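Local atomic coordinates of MccF (Escherichia coli, PDB entry 4IIY), a protein that probably acts as a serine carboxypeptidase-like hydrolase of the S66 family, giving its host self-immunity to the peptide-nucleotide antibiotic microcin C7. Residues B[290-295]-B[321-326]. The protein carries 1 engineered substitution. Sequence-based numbering, arbitrary orientation.
Sequences RVFDKV and EVLDGK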
ATOM      1  N   ARG B 290     -16.280   2.650   0.718  1.00  7.64           N
ATOM      2  CA  ARG B 290     -17.680   2.285   0.458  1.00  8.08           C
ATOM      3  C   ARG B 290     -17.834   1.144  -0.534  1.00  8.97           C
ATOM      4  O   ARG B 290     -18.930   0.913  -1.067  1.00  9.62           O
ATOM      5  CB  ARG B 290     -18.512   3.502   0.017  1.00 11.66           C
ATOM      6  CG  ARG B 290     -18.471   4.664   1.003  1.00 13.81           C
ATOM      7  CD  ARG B 290     -19.346   5.812   0.517  1.00 22.73           C
ATOM      8  NE  ARG B 290     -19.352   6.941   1.444  1.00 35.64           N
ATOM      9  CZ  ARG B 290     -20.210   7.080   2.450  1.00 42.58           C
ATOM     10  NH1 ARG B 290     -21.137   6.157   2.667  1.00 46.01           N
ATOM     11  NH2 ARG B 290     -20.141   8.144   3.240  1.00 42.54           N
ATOM     12  N   VAL B 291     -16.755   0.410  -0.781  1.00  7.70           N
ATOM     13  CA  VAL B 291     -16.819  -0.696  -1.711  1.00  8.12           C
ATOM     14  C   VAL B 291     -17.837  -1.748  -1.252  1.00  8.07           C
ATOM     15  O   VAL B 291     -18.562  -2.324  -2.073  1.00  8.82           O
ATOM     16  CB  VAL B 291     -15.430  -1.326  -1.902  1.00  7.97           C
ATOM     17  CG1 VAL B 291     -15.526  -2.587  -2.742  1.00  9.45           C
ATOM     18  CG2 VAL B 291     -14.474  -0.314  -2.543  1.00 10.35           C
ATOM     19  N   PHE B 292     -17.908  -1.986   0.053  1.00  8.58           N
ATOM     20  CA  PHE B 292     -18.794  -3.021   0.584  1.00  9.86           C
ATOM     21  C   PHE B 292     -20.259  -2.567   0.632  1.00 10.52           C
ATOM     22  O   PHE B 292     -21.146  -3.368   0.931  1.00 11.57           O
ATOM     23  CB  PHE B 292     -18.303  -3.519   1.950  1.00  9.39           C
ATOM     24  CG  PHE B 292     -16.902  -4.087   1.922  1.00  8.81           C
ATOM     25  CD1 PHE B 292     -16.475  -4.884   0.869  1.00  9.58           C
ATOM     26  CD2 PHE B 292     -16.006  -3.803   2.943  1.00  9.62           C
ATOM     27  CE1 PHE B 292     -15.184  -5.397   0.840  1.00  9.89           C
ATOM     28  CE2 PHE B 292     -14.716  -4.320   2.918  1.00 10.18           C
ATOM     29  CZ  PHE B 292     -14.310  -5.113   1.869  1.00 11.27           C
ATOM     30  N   ASP B 293     -20.512  -1.299   0.313  1.00  9.41           N
ATOM     31  CA  ASP B 293     -21.878  -0.807   0.141  1.00 10.82           C
ATOM     32  C   ASP B 293     -22.364  -1.030  -1.286  1.00 10.50           C
ATOM     33  O   ASP B 293     -23.563  -0.903  -1.562  1.00 14.28           O
ATOM     34  CB  ASP B 293     -21.969   0.691   0.467  1.00 12.96           C
ATOM     35  CG  ASP B 293     -21.771   0.992   1.944  1.00 17.23           C
ATOM     36  OD1 ASP B 293     -21.986   0.091   2.781  1.00 19.02           O
ATOM     37  OD2 ASP B 293     -21.409   2.149   2.261  1.00 20.71           O
ATOM     38  N   LYS B 294     -21.440  -1.342  -2.189  1.00  9.03           N
ATOM     39  CA  LYS B 294     -21.758  -1.467  -3.605  1.00 10.91           C
ATOM     40  C   LYS B 294     -21.788  -2.897  -4.123  1.00  9.23           C
ATOM     41  O   LYS B 294     -22.675  -3.253  -4.900  1.00 10.76           O
ATOM     42  CB  LYS B 294     -20.744  -0.696  -4.448  1.00 11.66           C
ATOM     43  CG  LYS B 294     -20.754   0.813  -4.280  1.00 11.62           C
ATOM     44  CD  LYS B 294     -19.561   1.391  -5.044  1.00 17.01           C
ATOM     45  CE  LYS B 294     -19.409   2.891  -4.912  1.00 22.22           C
ATOM     46  NZ  LYS B 294     -18.140   3.313  -5.586  1.00 20.50           N
ATOM     47  N   VAL B 295     -20.799  -3.705  -3.748  1.00  8.82           N
ATOM     48  CA  VAL B 295     -20.606  -4.984  -4.425  1.00  8.24           C
ATOM     49  C   VAL B 295     -21.620  -6.041  -3.992  1.00  8.45           C
ATOM     50  O   VAL B 295     -22.057  -6.066  -2.839  1.00 10.90           O
ATOM     51  CB  VAL B 295     -19.154  -5.515  -4.311  1.00  9.68           C
ATOM     52  CG1 VAL B 295     -18.179  -4.510  -4.916  1.00 10.69           C
ATOM     53  CG2 VAL B 295     -18.779  -5.810  -2.872  1.00 10.56           C
ATOM     54  N   GLU B 321     -14.895  -9.482  10.233  1.00  8.07           N
ATOM     55  CA  GLU B 321     -14.859  -8.427  11.246  1.00  9.29           C
ATOM     56  C   GLU B 321     -15.000  -7.053  10.594  1.00  8.77           C
ATOM     57  O   GLU B 321     -15.778  -6.212  11.046  1.00  8.89           O
ATOM     58  CB  GLU B 321     -13.577  -8.459  12.082  1.00  9.47           C
ATOM     59  CG  GLU B 321     -13.639  -7.449  13.222  1.00  9.43           C
ATOM     60  CD  GLU B 321     -12.326  -7.246  13.984  1.00  9.45           C
ATOM     61  OE1 GLU B 321     -11.286  -7.826  13.606  1.00 10.95           O
ATOM     62  OE2 GLU B 321     -12.342  -6.471  14.966  1.00  9.52           O
ATOM     63  N   VAL B 322     -14.233  -6.815   9.534  1.00  8.48           N
ATOM     64  CA  VAL B 322     -14.267  -5.523   8.857  1.00  8.57           C
ATOM     65  C   VAL B 322     -15.665  -5.200   8.320  1.00  7.85           C
ATOM     66  O   VAL B 322     -16.112  -4.053   8.366  1.00  9.64           O
ATOM     67  CB  VAL B 322     -13.204  -5.470   7.745  1.00  7.41           C
ATOM     68  CG1 VAL B 322     -13.382  -4.233   6.859  1.00  9.12           C
ATOM     69  CG2 VAL B 322     -11.803  -5.510   8.356  1.00  8.72           C
ATOM     70  N   LEU B 323     -16.355  -6.209   7.804  1.00  8.45           N
ATOM     71  CA  LEU B 323     -17.690  -6.004   7.241  1.00  9.50           C
ATOM     72  C   LEU B 323     -18.720  -5.497   8.255  1.00  9.36           C
ATOM     73  O   LEU B 323     -19.711  -4.872   7.873  1.00 10.36           O
ATOM     74  CB  LEU B 323     -18.188  -7.277   6.558  1.00  9.37           C
ATOM     75  CG  LEU B 323     -17.583  -7.556   5.184  1.00  9.36           C
ATOM     76  CD1 LEU B 323     -17.992  -8.930   4.710  1.00 11.53           C
ATOM     77  CD2 LEU B 323     -17.984  -6.496   4.166  1.00 12.21           C
ATOM     78  N   ASP B 324     -18.494  -5.773   9.535  1.00 10.43           N
ATOM     79  CA  ASP B 324     -19.341  -5.222  10.594  1.00 11.55           C
ATOM     80  C   ASP B 324     -20.824  -5.482  10.344  1.00 12.94           C
ATOM     81  O   ASP B 324     -21.652  -4.576  10.449  1.00 14.26           O
ATOM     82  CB  ASP B 324     -19.084  -3.715  10.756  1.00 13.94           C
ATOM     83  CG  ASP B 324     -19.743  -3.134  12.006  1.00 15.14           C
ATOM     84  OD1 ASP B 324     -19.956  -3.893  12.974  1.00 21.43           O
ATOM     85  OD2 ASP B 324     -20.050  -1.922  12.011  1.00 19.24           O
ATOM     86  N   GLY B 325     -21.151  -6.724  10.001  1.00 11.77           N
ATOM     87  CA  GLY B 325     -22.537  -7.134   9.849  1.00 13.05           C
ATOM     88  C   GLY B 325     -23.088  -7.014   8.441  1.00 13.48           C
ATOM     89  O   GLY B 325     -24.187  -7.493   8.157  1.00 15.21           O
ATOM     90  N   LYS B 326     -22.348  -6.373   7.543  1.00 12.86           N
ATOM     91  CA  LYS B 326     -22.787  -6.280   6.157  1.00 13.50           C
ATOM     92  C   LYS B 326     -22.733  -7.665   5.519  1.00 12.74           C
ATOM     93  O   LYS B 326     -21.672  -8.283   5.442  1.00 14.50           O
ATOM     94  CB  LYS B 326     -21.921  -5.291   5.373  1.00 12.48           C
ATOM     95  CG  LYS B 326     -22.403  -5.017   3.959  1.00 14.72           C
ATOM     96  CD  LYS B 326     -23.700  -4.229   3.970  1.00 18.27           C
ATOM     97  CE  LYS B 326     -24.145  -3.888   2.557  1.00 23.74           C
ATOM     98  NZ  LYS B 326     -25.392  -3.073   2.560  1.00 27.14           N
TER
HETATM   99  O   HOH W   1     -25.454  -1.127   0.443  1.00 29.16           O
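Phe-292 and Leu-323 meet where a short helical turn, 291-294, packs against the end of helix 315-323 in the LD-carboxypeptidase C-terminal domain, just after a Schellman motif closes helix 276-288 at Arg-290. Leu-323 lays a single methyl over one face of the Phe-292 ring: CD2 stands 3.8 Å from the ring centroid, 26° off the normal, a CH-pi contact displaced toward the CG side of the ring. The two side chains cross at about a right angle. With Phe-292 CG anti to its own carbonyl carbon (chi1 -58°), the phenyl group reaches across to this methyl, while Phe-292 CE2 lies 4.2 Å from Val-322 CG1 in an oblique approach. Leu-286 and Lys-287 of helix 276-288, together with Ile-328, also touch the ring. Replacing Phe-292 with an alanine would probably leave Leu-323 CD2 without its aromatic face and open a gap between the 291-294 turn and the end of helix 315-323. Beyond Leu-323, a type I' turn through Asp-324 and Gly-325 brings in Lys-326. The Lys-326 chain bends at chi2 (69°), and its CE passes 3.5 Å from Phe-292 O. At its end, Lys-326 NZ donates to a water at 2.9 Å, which in turn donates to Asp-293 O at 2.8 Å.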